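Local structure of erythrocyte membrane protein 1 (2XU0) at residues 94-99 with 161-166; 136-141 with 193-198; 200-205 with 215-220; 263-268 with 302-307. The protein probably binds host-cell surface receptors as a parasite adhesin, and is represented here by its N-terminal segment and first Duffy-binding-like domain, a rosetting domain. The protein carries 10 engineered substitutions. One frame throughout, in Å; residues are numbered along the deposited sequence.

Contact 1: 94-99 with 161-166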
loop_
_atom_site.group_PDB
_atom_site.type_symbol
_atom_site.label_atom_id
_atom_site.label_comp_id
_atom_site.label_asym_id
_atom_site.label_seq_id
_atom_site.Cartn_x
_atom_site.Cartn_y
_atom_site.Cartn_z
ATOM N N ARG A 94 5.637 13.517 -23.082
ATOM C CA ARG A 94 5.596 14.119 -21.730
ATOM C C ARG A 94 6.417 13.321 -20.712
ATOM O O ARG A 94 6.730 12.157 -20.952
ATOM C CB ARG A 94 4.152 14.210 -21.164
ATOM C CG ARG A 94 3.378 15.576 -21.084
ATOM C CD ARG A 94 4.256 16.781 -20.765
ATOM N NE ARG A 94 4.831 16.752 -19.415
ATOM C CZ ARG A 94 5.895 17.461 -19.047
ATOM N NH1 ARG A 94 6.526 18.228 -19.926
ATOM N NH2 ARG A 94 6.338 17.402 -17.799
ATOM N N LYS A 95 6.693 13.936 -19.546
ATOM C CA LYS A 95 7.396 13.365 -18.382
ATOM C C LYS A 95 6.406 12.517 -17.479
ATOM O O LYS A 95 5.188 12.631 -17.696
ATOM C CB LYS A 95 7.977 14.524 -17.537
ATOM C CG LYS A 95 9.234 15.191 -18.091
ATOM C CD LYS A 95 10.517 14.363 -17.930
ATOM C CE LYS A 95 11.659 14.867 -18.789
ATOM N NZ LYS A 95 11.394 14.690 -20.246
ATOM N N PRO A 96 6.877 11.831 -16.371
ATOM C CA PRO A 96 5.970 11.010 -15.534
ATOM C C PRO A 96 5.144 11.638 -14.399
ATOM O O PRO A 96 4.001 11.208 -14.233
ATOM C CB PRO A 96 6.914 9.931 -14.970
ATOM C CG PRO A 96 8.161 10.027 -15.802
ATOM C CD PRO A 96 8.267 11.505 -16.011
ATOM N N CYS A 97 5.704 12.582 -13.574
ATOM C CA CYS A 97 4.967 13.181 -12.431
ATOM C C CYS A 97 4.114 14.439 -12.720
ATOM O O CYS A 97 3.509 14.991 -11.793
ATOM C CB CYS A 97 5.869 13.404 -11.221
ATOM S SG CYS A 97 6.784 11.940 -10.675
ATOM N N TYR A 98 4.092 14.907 -13.962
ATOM C CA TYR A 98 3.333 16.100 -14.346
ATOM C C TYR A 98 1.835 15.876 -14.232
ATOM O O TYR A 98 1.303 14.893 -14.761
ATOM C CB TYR A 98 3.698 16.557 -15.770
ATOM C CG TYR A 98 2.870 17.723 -16.265
ATOM C CD1 TYR A 98 2.983 18.985 -15.678
ATOM C CD2 TYR A 98 1.952 17.562 -17.301
ATOM C CE1 TYR A 98 2.220 20.062 -16.128
ATOM C CE2 TYR A 98 1.169 18.629 -17.745
ATOM C CZ TYR A 98 1.320 19.881 -17.166
ATOM O OH TYR A 98 0.566 20.938 -17.603
ATOM N N GLY A 99 1.181 16.821 -13.569
ATOM C CA GLY A 99 -0.257 16.804 -13.347
ATOM C C GLY A 99 -0.627 16.021 -12.108
ATOM O O GLY A 99 -1.779 16.048 -11.668
ATOM N N VAL A 161 8.997 2.661 -19.603
ATOM C CA VAL A 161 8.750 2.078 -18.279
ATOM C C VAL A 161 9.880 2.385 -17.300
ATOM O O VAL A 161 9.619 2.676 -16.134
ATOM C CB VAL A 161 8.355 0.566 -18.357
ATOM C CG1 VAL A 161 8.129 -0.022 -16.950
ATOM C CG2 VAL A 161 7.094 0.380 -19.214
ATOM N N LEU A 162 11.137 2.381 -17.779
ATOM C CA LEU A 162 12.287 2.730 -16.922
ATOM C C LEU A 162 12.198 4.188 -16.514
ATOM O O LEU A 162 12.451 4.510 -15.355
ATOM C CB LEU A 162 13.637 2.450 -17.603
ATOM C CG LEU A 162 14.031 0.996 -17.900
ATOM C CD1 LEU A 162 15.472 0.937 -18.333
ATOM C CD2 LEU A 162 13.852 0.081 -16.705
ATOM N N VAL A 163 11.742 5.059 -17.442
ATOM C CA VAL A 163 11.540 6.502 -17.176
ATOM C C VAL A 163 10.464 6.651 -16.082
ATOM O O VAL A 163 10.658 7.428 -15.144
ATOM C CB VAL A 163 11.196 7.286 -18.494
ATOM C CG1 VAL A 163 10.797 8.749 -18.212
ATOM C CG2 VAL A 163 12.363 7.224 -19.497
ATOM N N THR A 164 9.354 5.850 -16.164
ATOM C CA THR A 164 8.282 5.889 -15.148
ATOM C C THR A 164 8.868 5.490 -13.772
ATOM O O THR A 164 8.678 6.197 -12.776
ATOM C CB THR A 164 7.141 4.912 -15.572
ATOM O OG1 THR A 164 6.587 5.293 -16.829
ATOM C CG2 THR A 164 6.052 4.788 -14.540
ATOM N N ALA A 165 9.592 4.358 -13.740
ATOM C CA ALA A 165 10.215 3.821 -12.523
ATOM C C ALA A 165 11.160 4.813 -11.863
ATOM O O ALA A 165 11.004 5.112 -10.673
ATOM C CB ALA A 165 10.920 2.500 -12.839
ATOM N N LYS A 166 12.103 5.389 -12.647
ATOM C CA LYS A 166 13.036 6.403 -12.138
ATOM C C LYS A 166 12.290 7.535 -11.410
ATOM O O LYS A 166 12.553 7.808 -10.223
ATOM C CB LYS A 166 13.892 6.962 -13.296
ATOM C CG LYS A 166 14.744 8.190 -12.913
ATOM C CD LYS A 166 15.178 8.995 -14.145
ATOM C CE LYS A 166 15.955 10.261 -13.826
ATOM N NZ LYS A 166 15.105 11.333 -13.234
#

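Contact 2: 136-141 with 193-198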
loop_
_atom_site.group_PDB
_atom_site.type_symbol
_atom_site.label_atom_id
_atom_site.label_comp_id
_atom_site.label_asym_id
_atom_site.label_seq_id
_atom_site.Cartn_x
_atom_site.Cartn_y
_atom_site.Cartn_z
ATOM N N ARG A 136 -3.190 6.439 -6.451
ATOM C CA ARG A 136 -3.975 7.506 -7.096
ATOM C C ARG A 136 -3.105 8.518 -7.874
ATOM O O ARG A 136 -3.413 8.865 -9.018
ATOM C CB ARG A 136 -4.797 8.261 -6.039
ATOM C CG ARG A 136 -5.971 7.482 -5.465
ATOM C CD ARG A 136 -6.720 8.343 -4.480
ATOM N NE ARG A 136 -7.652 9.222 -5.194
ATOM C CZ ARG A 136 -8.592 9.951 -4.605
ATOM N NH1 ARG A 136 -8.722 9.939 -3.283
ATOM N NH2 ARG A 136 -9.409 10.703 -5.332
ATOM N N HIS A 137 -1.994 8.934 -7.276
ATOM C CA HIS A 137 -1.131 9.953 -7.871
ATOM C C HIS A 137 0.179 9.444 -8.442
ATOM O O HIS A 137 1.091 10.231 -8.650
ATOM C CB HIS A 137 -0.929 11.098 -6.872
ATOM C CG HIS A 137 -2.168 11.446 -6.116
ATOM N ND1 HIS A 137 -3.295 11.957 -6.759
ATOM C CD2 HIS A 137 -2.428 11.346 -4.794
ATOM C CE1 HIS A 137 -4.190 12.153 -5.804
ATOM N NE2 HIS A 137 -3.712 11.805 -4.605
ATOM N N ILE A 138 0.249 8.136 -8.761
ATOM C CA ILE A 138 1.422 7.486 -9.352
ATOM C C ILE A 138 1.949 8.252 -10.590
ATOM O O ILE A 138 1.152 8.779 -11.383
ATOM C CB ILE A 138 1.142 5.968 -9.628
ATOM C CG1 ILE A 138 2.300 5.093 -9.139
ATOM C CG2 ILE A 138 0.767 5.669 -11.112
ATOM C CD1 ILE A 138 2.021 3.574 -9.095
ATOM N N CYS A 139 3.282 8.301 -10.748
ATOM C CA CYS A 139 3.921 9.005 -11.870
ATOM C C CYS A 139 3.931 8.189 -13.155
ATOM O O CYS A 139 4.987 7.697 -13.558
ATOM C CB CYS A 139 5.320 9.483 -11.488
ATOM S SG CYS A 139 5.358 10.608 -10.073
ATOM N N ASP A 140 2.762 8.088 -13.829
ATOM C CA ASP A 140 2.535 7.295 -15.044
ATOM C C ASP A 140 2.255 8.138 -16.312
ATOM O O ASP A 140 1.979 7.583 -17.380
ATOM C CB ASP A 140 1.317 6.346 -14.789
ATOM C CG ASP A 140 -0.045 7.046 -14.668
ATOM O OD1 ASP A 140 -0.074 8.295 -14.479
ATOM O OD2 ASP A 140 -1.073 6.348 -14.694
ATOM N N GLN A 141 2.307 9.467 -16.183
ATOM C CA GLN A 141 1.997 10.416 -17.254
ATOM C C GLN A 141 2.631 10.193 -18.627
ATOM O O GLN A 141 1.936 10.318 -19.638
ATOM C CB GLN A 141 2.091 11.848 -16.750
ATOM C CG GLN A 141 1.059 12.773 -17.378
ATOM C CD GLN A 141 1.651 13.712 -18.396
ATOM O OE1 GLN A 141 1.024 14.014 -19.411
ATOM N NE2 GLN A 141 2.846 14.231 -18.121
ATOM N N ALA A 193 8.450 -1.102 -3.207
ATOM C CA ALA A 193 7.947 -2.446 -3.617
ATOM C C ALA A 193 6.435 -2.356 -3.948
ATOM O O ALA A 193 5.956 -3.001 -4.882
ATOM C CB ALA A 193 8.179 -3.432 -2.504
ATOM N N ARG A 194 5.710 -1.485 -3.234
ATOM C CA ARG A 194 4.282 -1.291 -3.481
ATOM C C ARG A 194 4.021 -0.620 -4.806
ATOM O O ARG A 194 3.091 -1.018 -5.491
ATOM C CB ARG A 194 3.624 -0.539 -2.338
ATOM C CG ARG A 194 3.569 -1.355 -1.078
ATOM C CD ARG A 194 2.977 -0.485 -0.028
ATOM N NE ARG A 194 2.738 -1.222 1.199
ATOM C CZ ARG A 194 2.922 -0.710 2.401
ATOM N NH1 ARG A 194 3.364 0.533 2.537
ATOM N NH2 ARG A 194 2.667 -1.428 3.477
ATOM N N SER A 195 4.857 0.379 -5.189
ATOM C CA SER A 195 4.750 1.065 -6.473
ATOM C C SER A 195 5.189 0.157 -7.593
ATOM O O SER A 195 4.580 0.155 -8.648
ATOM C CB SER A 195 5.565 2.364 -6.468
ATOM O OG SER A 195 4.812 3.353 -5.793
ATOM N N PHE A 196 6.279 -0.602 -7.378
ATOM C CA PHE A 196 6.807 -1.582 -8.341
ATOM C C PHE A 196 5.692 -2.552 -8.718
ATOM O O PHE A 196 5.506 -2.873 -9.908
ATOM C CB PHE A 196 7.930 -2.380 -7.676
ATOM C CG PHE A 196 8.570 -3.462 -8.506
ATOM C CD1 PHE A 196 9.278 -3.150 -9.662
ATOM C CD2 PHE A 196 8.594 -4.778 -8.055
ATOM C CE1 PHE A 196 9.993 -4.144 -10.359
ATOM C CE2 PHE A 196 9.285 -5.776 -8.758
ATOM C CZ PHE A 196 9.950 -5.461 -9.921
ATOM N N ALA A 197 4.967 -3.024 -7.698
ATOM C CA ALA A 197 3.820 -3.953 -7.885
ATOM C C ALA A 197 2.651 -3.302 -8.676
ATOM O O ALA A 197 2.115 -3.928 -9.587
ATOM C CB ALA A 197 3.343 -4.472 -6.541
ATOM N N ASP A 198 2.322 -2.034 -8.382
ATOM C CA ASP A 198 1.285 -1.315 -9.129
ATOM C C ASP A 198 1.709 -1.101 -10.593
ATOM O O ASP A 198 0.880 -1.260 -11.489
ATOM C CB ASP A 198 0.912 0.028 -8.445
ATOM C CG ASP A 198 -0.001 -0.097 -7.229
ATOM O OD1 ASP A 198 -0.667 -1.147 -7.083
ATOM O OD2 ASP A 198 -0.063 0.858 -6.435
#

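Contact 3: 200-205 with 215-220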
loop_
_atom_site.group_PDB
_atom_site.type_symbol
_atom_site.label_atom_id
_atom_site.label_comp_id
_atom_site.label_asym_id
_atom_site.label_seq_id
_atom_site.Cartn_x
_atom_site.Cartn_y
_atom_site.Cartn_z
ATOM N N GLY A 200 3.822 -2.971 -12.357
ATOM C CA GLY A 200 3.681 -4.293 -12.979
ATOM C C GLY A 200 2.239 -4.582 -13.358
ATOM O O GLY A 200 1.979 -5.094 -14.453
ATOM N N ASP A 201 1.281 -4.209 -12.466
ATOM C CA ASP A 201 -0.138 -4.404 -12.814
ATOM C C ASP A 201 -0.615 -3.485 -13.925
ATOM O O ASP A 201 -1.434 -3.906 -14.733
ATOM C CB ASP A 201 -1.065 -4.405 -11.580
ATOM C CG ASP A 201 -0.940 -5.692 -10.776
ATOM O OD1 ASP A 201 -0.345 -6.670 -11.302
ATOM O OD2 ASP A 201 -1.332 -5.692 -9.595
ATOM N N ILE A 202 -0.049 -2.255 -14.018
ATOM C CA ILE A 202 -0.407 -1.313 -15.086
ATOM C C ILE A 202 0.120 -1.880 -16.415
ATOM O O ILE A 202 -0.633 -2.002 -17.378
ATOM C CB ILE A 202 0.123 0.140 -14.803
ATOM C CG1 ILE A 202 -0.570 0.778 -13.567
ATOM C CG2 ILE A 202 -0.055 1.018 -16.042
ATOM C CD1 ILE A 202 0.219 1.948 -12.907
ATOM N N VAL A 203 1.405 -2.258 -16.429
ATOM C CA VAL A 203 2.062 -2.849 -17.582
ATOM C C VAL A 203 1.292 -4.071 -18.056
ATOM O O VAL A 203 1.054 -4.198 -19.253
ATOM C CB VAL A 203 3.556 -3.169 -17.284
ATOM C CG1 VAL A 203 4.159 -4.081 -18.350
ATOM C CG2 VAL A 203 4.374 -1.885 -17.156
ATOM N N ARG A 204 0.880 -4.947 -17.135
ATOM C CA ARG A 204 0.168 -6.198 -17.478
ATOM C C ARG A 204 -1.316 -6.040 -17.793
ATOM O O ARG A 204 -1.941 -6.992 -18.248
ATOM C CB ARG A 204 0.403 -7.276 -16.393
ATOM C CG ARG A 204 1.859 -7.810 -16.374
ATOM C CD ARG A 204 2.193 -8.678 -15.172
ATOM N NE ARG A 204 2.057 -7.955 -13.903
ATOM C CZ ARG A 204 2.418 -8.428 -12.710
ATOM N NH1 ARG A 204 2.983 -9.629 -12.604
ATOM N NH2 ARG A 204 2.218 -7.710 -11.621
ATOM N N GLY A 205 -1.877 -4.871 -17.514
ATOM C CA GLY A 205 -3.296 -4.621 -17.722
ATOM C C GLY A 205 -4.196 -5.248 -16.670
ATOM O O GLY A 205 -5.383 -5.461 -16.924
ATOM N N ASP A 215 -8.688 6.318 -20.228
ATOM C CA ASP A 215 -7.839 5.117 -20.095
ATOM C C ASP A 215 -6.631 5.132 -21.042
ATOM O O ASP A 215 -6.278 4.090 -21.616
ATOM C CB ASP A 215 -8.687 3.844 -20.319
ATOM C CG ASP A 215 -8.350 2.642 -19.453
ATOM O OD1 ASP A 215 -7.573 2.805 -18.488
ATOM O OD2 ASP A 215 -8.949 1.564 -19.676
ATOM N N LYS A 216 -6.002 6.325 -21.199
ATOM C CA LYS A 216 -4.876 6.536 -22.125
ATOM C C LYS A 216 -3.692 5.621 -21.929
ATOM O O LYS A 216 -3.160 5.113 -22.919
ATOM C CB LYS A 216 -4.461 8.023 -22.175
ATOM C CG LYS A 216 -5.413 8.800 -23.093
ATOM C CD LYS A 216 -5.167 10.293 -23.120
ATOM C CE LYS A 216 -6.189 11.004 -23.988
ATOM N NZ LYS A 216 -5.914 12.462 -24.085
ATOM N N VAL A 217 -3.278 5.392 -20.657
ATOM C CA VAL A 217 -2.133 4.504 -20.370
ATOM C C VAL A 217 -2.412 3.136 -20.934
ATOM O O VAL A 217 -1.596 2.630 -21.686
ATOM C CB VAL A 217 -1.754 4.435 -18.850
ATOM C CG1 VAL A 217 -0.698 3.354 -18.604
ATOM C CG2 VAL A 217 -1.258 5.776 -18.338
ATOM N N GLN A 218 -3.600 2.561 -20.639
ATOM C CA GLN A 218 -3.981 1.221 -21.111
ATOM C C GLN A 218 -4.135 1.114 -22.609
ATOM O O GLN A 218 -3.691 0.124 -23.210
ATOM C CB GLN A 218 -5.228 0.700 -20.389
ATOM C CG GLN A 218 -4.956 0.334 -18.936
ATOM C CD GLN A 218 -3.786 -0.626 -18.771
ATOM O OE1 GLN A 218 -3.656 -1.640 -19.462
ATOM N NE2 GLN A 218 -2.935 -0.355 -17.817
ATOM N N LYS A 219 -4.755 2.134 -23.217
ATOM C CA LYS A 219 -4.955 2.165 -24.667
ATOM C C LYS A 219 -3.625 2.238 -25.406
ATOM O O LYS A 219 -3.452 1.518 -26.386
ATOM C CB LYS A 219 -5.931 3.281 -25.061
ATOM C CG LYS A 219 -7.309 2.965 -24.505
ATOM C CD LYS A 219 -8.412 3.914 -24.902
ATOM C CE LYS A 219 -9.640 3.632 -24.060
ATOM N NZ LYS A 219 -10.323 2.360 -24.439
ATOM N N GLY A 220 -2.678 3.023 -24.867
ATOM C CA GLY A 220 -1.328 3.124 -25.406
ATOM C C GLY A 220 -0.600 1.802 -25.316
ATOM O O GLY A 220 -0.017 1.340 -26.301
#

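Contact 4: 263-268 with 302-307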
loop_
_atom_site.group_PDB
_atom_site.type_symbol
_atom_site.label_atom_id
_atom_site.label_comp_id
_atom_site.label_asym_id
_atom_site.label_seq_id
_atom_site.Cartn_x
_atom_site.Cartn_y
_atom_site.Cartn_z
ATOM N N GLN A 263 15.396 -5.059 -14.457
ATOM C CA GLN A 263 15.857 -3.725 -14.910
ATOM C C GLN A 263 14.894 -2.651 -14.412
ATOM O O GLN A 263 15.330 -1.587 -13.945
ATOM C CB GLN A 263 15.883 -3.626 -16.443
ATOM C CG GLN A 263 16.570 -4.747 -17.179
ATOM C CD GLN A 263 16.503 -4.506 -18.660
ATOM O OE1 GLN A 263 17.118 -3.569 -19.186
ATOM N NE2 GLN A 263 15.734 -5.340 -19.360
ATOM N N ILE A 264 13.577 -2.939 -14.475
ATOM C CA ILE A 264 12.554 -2.017 -13.968
ATOM C C ILE A 264 12.813 -1.711 -12.470
ATOM O O ILE A 264 12.811 -0.537 -12.076
ATOM C CB ILE A 264 11.109 -2.516 -14.290
ATOM C CG1 ILE A 264 10.846 -2.420 -15.829
ATOM C CG2 ILE A 264 10.032 -1.685 -13.497
ATOM C CD1 ILE A 264 9.878 -3.537 -16.488
ATOM N N TRP A 265 13.108 -2.754 -11.658
ATOM C CA TRP A 265 13.409 -2.572 -10.220
ATOM C C TRP A 265 14.663 -1.709 -10.055
ATOM O O TRP A 265 14.722 -0.915 -9.116
ATOM C CB TRP A 265 13.629 -3.921 -9.517
ATOM C CG TRP A 265 13.952 -3.774 -8.039
ATOM C CD1 TRP A 265 15.175 -3.893 -7.451
ATOM C CD2 TRP A 265 13.046 -3.379 -7.000
ATOM N NE1 TRP A 265 15.097 -3.558 -6.121
ATOM C CE2 TRP A 265 13.788 -3.300 -5.806
ATOM C CE3 TRP A 265 11.661 -3.113 -6.958
ATOM C CZ2 TRP A 265 13.205 -2.937 -4.591
ATOM C CZ3 TRP A 265 11.087 -2.749 -5.755
ATOM C CH2 TRP A 265 11.839 -2.704 -4.582
ATOM N N LYS A 266 15.691 -1.932 -10.934
ATOM C CA LYS A 266 16.957 -1.178 -10.931
ATOM C C LYS A 266 16.651 0.299 -11.185
ATOM O O LYS A 266 17.040 1.130 -10.389
ATOM C CB LYS A 266 17.941 -1.759 -11.974
ATOM C CG LYS A 266 19.358 -1.231 -11.821
ATOM C CD LYS A 266 20.362 -1.939 -12.719
ATOM C CE LYS A 266 21.728 -1.298 -12.570
ATOM N NZ LYS A 266 22.722 -1.853 -13.530
ATOM N N ALA A 267 15.861 0.626 -12.228
ATOM C CA ALA A 267 15.469 2.018 -12.479
ATOM C C ALA A 267 14.692 2.622 -11.286
ATOM O O ALA A 267 15.004 3.725 -10.823
ATOM C CB ALA A 267 14.647 2.099 -13.756
ATOM N N LEU A 268 13.707 1.873 -10.754
ATOM C CA LEU A 268 12.902 2.332 -9.628
ATOM C C LEU A 268 13.724 2.731 -8.413
ATOM O O LEU A 268 13.331 3.643 -7.678
ATOM C CB LEU A 268 11.830 1.264 -9.254
ATOM C CG LEU A 268 10.858 1.608 -8.084
ATOM C CD1 LEU A 268 9.893 2.768 -8.455
ATOM C CD2 LEU A 268 10.059 0.381 -7.687
ATOM N N PRO A 302 15.092 -8.692 -7.993
ATOM C CA PRO A 302 14.437 -7.853 -6.973
ATOM C C PRO A 302 14.266 -8.564 -5.628
ATOM O O PRO A 302 14.053 -9.779 -5.589
ATOM C CB PRO A 302 13.097 -7.500 -7.624
ATOM C CG PRO A 302 13.356 -7.570 -9.075
ATOM C CD PRO A 302 14.347 -8.680 -9.268
ATOM N N PRO A 303 14.337 -7.863 -4.489
ATOM C CA PRO A 303 14.150 -8.575 -3.208
ATOM C C PRO A 303 12.668 -8.796 -2.895
ATOM O O PRO A 303 12.345 -9.390 -1.878
ATOM C CB PRO A 303 14.820 -7.648 -2.188
ATOM C CG PRO A 303 14.695 -6.280 -2.795
ATOM C CD PRO A 303 14.503 -6.410 -4.280
ATOM N N THR A 304 11.779 -8.267 -3.753
ATOM C CA THR A 304 10.337 -8.334 -3.551
ATOM C C THR A 304 9.657 -9.211 -4.586
ATOM O O THR A 304 10.106 -9.332 -5.739
ATOM C CB THR A 304 9.690 -6.893 -3.470
ATOM O OG1 THR A 304 8.288 -7.029 -3.231
ATOM C CG2 THR A 304 9.840 -6.088 -4.761
ATOM N N TYR A 305 8.506 -9.740 -4.171
ATOM C CA TYR A 305 7.596 -10.544 -4.983
ATOM C C TYR A 305 6.167 -10.000 -4.856
ATOM O O TYR A 305 5.217 -10.705 -5.157
ATOM C CB TYR A 305 7.696 -12.017 -4.595
ATOM C CG TYR A 305 9.115 -12.540 -4.744
ATOM C CD1 TYR A 305 9.586 -13.008 -5.974
ATOM C CD2 TYR A 305 10.005 -12.510 -3.672
ATOM C CE1 TYR A 305 10.894 -13.496 -6.108
ATOM C CE2 TYR A 305 11.315 -12.977 -3.804
ATOM C CZ TYR A 305 11.734 -13.520 -5.005
ATOM O OH TYR A 305 13.024 -13.985 -5.093
ATOM N N LEU A 306 6.017 -8.716 -4.470
ATOM C CA LEU A 306 4.698 -8.086 -4.343
ATOM C C LEU A 306 4.019 -7.987 -5.693
ATOM O O LEU A 306 2.796 -8.088 -5.761
ATOM C CB LEU A 306 4.759 -6.723 -3.655
ATOM C CG LEU A 306 4.966 -6.691 -2.128
ATOM C CD1 LEU A 306 4.922 -5.248 -1.623
ATOM C CD2 LEU A 306 3.911 -7.493 -1.383
ATOM N N ASP A 307 4.810 -7.893 -6.786
ATOM C CA ASP A 307 4.251 -7.867 -8.140
ATOM C C ASP A 307 3.572 -9.219 -8.522
ATOM O O ASP A 307 3.018 -9.353 -9.613
ATOM C CB ASP A 307 5.307 -7.408 -9.163
ATOM C CG ASP A 307 6.633 -8.167 -9.170
ATOM O OD1 ASP A 307 7.101 -8.575 -8.074
ATOM O OD2 ASP A 307 7.255 -8.260 -10.255
#

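Contact 1: 94-99 with 161-166
The puckered pyrrolidine ring of Pro-96 (C-gamma exo) is the only ring that touches across this contact, and it meets helix 154-175 at its CG corner, not with the whole ring laid on the helix. Pro-96 CG faces two groups of one residue, 3.7 Å from Val-163 O and 3.8 Å from Val-163 CG1. The ring and the valine side chain cross at about a right angle, so they share a small apolar patch. Val-163 puts CG1 there because this branch stands opposite its own backbone N and beside the carbonyl carbon (chi1 172°), which brings methyl and carbonyl oxygen to the same ring atom. A little further along the helix Pro-96 CG comes to 4.2 Å from Thr-164 CA, and here the two backbones are nearest, with 5.6 Å between Pro-96 CA and Thr-164 CA. Thr-164 contributes its backbone more than its hydroxyl, for OG1 is hydrogen-bonded to Asn-160 O, one turn back, and to Asn-142 OD1 in a loop that also touches Pro-96. The contact packs the loop before helix 133-136 on helix 154-175 of the Duffy-binding-like domain, away from the magnesium and proline sites. Proline suits the place: its ring is apolar and rigid, it has no N-H to satisfy, and its carbonyl can still bond to the backbone of Gln-141. With no hydrogen bond between 94-99 and 161-166, their adhesion is dispersive and hydrophobic; what fixes the loop's position probably includes the neighbouring Cys-97 to Cys-139 disulfide and that Gln-141 bond.

Contact 2: 136-141 with 193-198
Asp-198, whose CB receives the tip of Ile-138, has one oxygen gripped by three groups: OD1 takes a salt bridge from Arg-314 and hydrogen bonds from Gln-311 and Trp-315, while OD2 is salt-bridged to Arg-134. The contact lies in the helical core of the Duffy-binding-like domain, where the loop after helix 133-136 meets the buried side of helix 186-204. Two arginines around one carboxylate would probably keep it ionised. Its CG stands beside the backbone N, opposite the carbonyl carbon (chi1 -78°), which directs the carboxylate to those partners; the CB methylene, pointing toward the loop, is left to meet the isoleucine. CD1 of Ile-138 is carried out by an anti chi2 (168°), although chi1 (-134°) is off a staggered position, and Ile-138 CD1 lies 3.8 Å from Asp-198 CB; the two side chains meet at a slant. Ile-138 CD1 also stands 4.3 Å from both Ser-195 O and Ser-195 OG, a looser touch one helical turn earlier. A branched aliphatic chain suits this place, for it packs against two polar residues whose own polar ends are already engaged. Glu-168 of helix 154-175 ties both segments together, since OE1 is bonded to Cys-139 N and OE2 to Ser-195 OG. Serine is short, so its OG bonds to Glu-168 and Arg-134 close to the helix surface. The loop itself is sharply bent: Cys-139 is the centre of an inverse gamma turn, closed by a weak bond in which Asp-140 N lies 3.0 Å from Ile-138 O.

Contact 3: 200-205 with 215-220
Ile-202, just after Asp-201, is the first residue along 200-205 to reach helix 216-231. Its CG2 branch, opposite the backbone N, lies 3.5 Å from Val-217 CG1 in a tight slanting contact of two branched aliphatic chains, both well suited to a buried seam. Ile-202 O, near the end of its helix, is gripped by Gln-218 NE2 at 2.9 Å; the bond is nearly straight (175°), with the oxygen in the amide plane but the donor tilted 23° from the carbonyl plane. Gln-218 reaches it because its chain bends at chi2 (-53°). Val-203 points away from helix 216-231, and so does Arg-204, whose NH2 makes a salt bridge with Asp-201 OD1 at 2.8 Å. Gly-205 closes the helix in a Schellman motif, whose positive phi glycine tolerates easily. Gly-205 N reaches Ile-202 O at 3.1 Å from the opposite face of the carbonyl plane to Gln-218 NE2, and Gly-205 CA passes 3.5 Å from Gln-218 OE1. That amide oxygen is bonded to Arg-253 as well, so both ends of the glutamine amide are used. Helix 249-268, which carries Arg-253, also packs through Trp-256 and Trp-257 on Val-203, so helix 186-204 ends between it and helix 216-231.

Contact 4: 263-268 with 302-307
The proline-rich loop leading to helix 311-338, which runs into an ST turn at Thr-304, packs on Trp-265 of helix 249-268 in a buried part of the Duffy-binding-like domain. The indole leaves the helix with CG opposite the backbone N (chi1 180°), and the ring projects toward the loop. Pro-302 CB sits over one face in a CH-pi contact, 4.1 Å from the centroid of the Trp-265 five-membered ring and 23° off its normal, and Pro-302 CG lies 3.7 Å from Trp-265 CB. Pro-303 CD approaches the indole obliquely, 3.5 Å from Trp-265 CE2. The stiff, N-H-free prolines suit a place against a broad aromatic surface. Thr-304 completes the row with its methyl: CG2 is 3.7 Å from Trp-265 CZ3, an off-centre CH-pi contact. Its hydroxyl closes the turn instead, with Leu-306 N donating to Thr-304 OG1 at 3.1 Å (162°), and is also bonded to Glu-27 of helix 22-39. Trp-265 NE1 is satisfied by Cys-295 O. Trp-265 and the loop thus lie next to helix 186-204, at Ala-193 and Phe-196, while helix 249-268 also packs on helix 154-175 through Ile-264 and Ala-267.

Contacts 1 and 2, whose centres are 10 Å apart, alternate along the chain and are joined by the disulfide Cys-97 SG to Cys-139 SG (2.0 Å). The centres of contacts 2 and 3, which share one helix, are 12 Å apart. Phe-196 of that helix links contact 2 to contact 4, with Phe-196 CG 3.5 Å from Trp-265 CE3. Contacts 3 and 4 are 18 Å apart between centres, yet a probable hydrogen bond joins Arg-204 NH2 to Asp-307 O at 2.7 Å. Contacts 1 and 4 meet where helices 154-175 and 249-268 pack. The magnesium ion is held by Ser-115, Ile-118 and Asn-121; the Asp-198 side chain is about 10 Å from that of Ile-118, and none of the four contacts supplies a ligand.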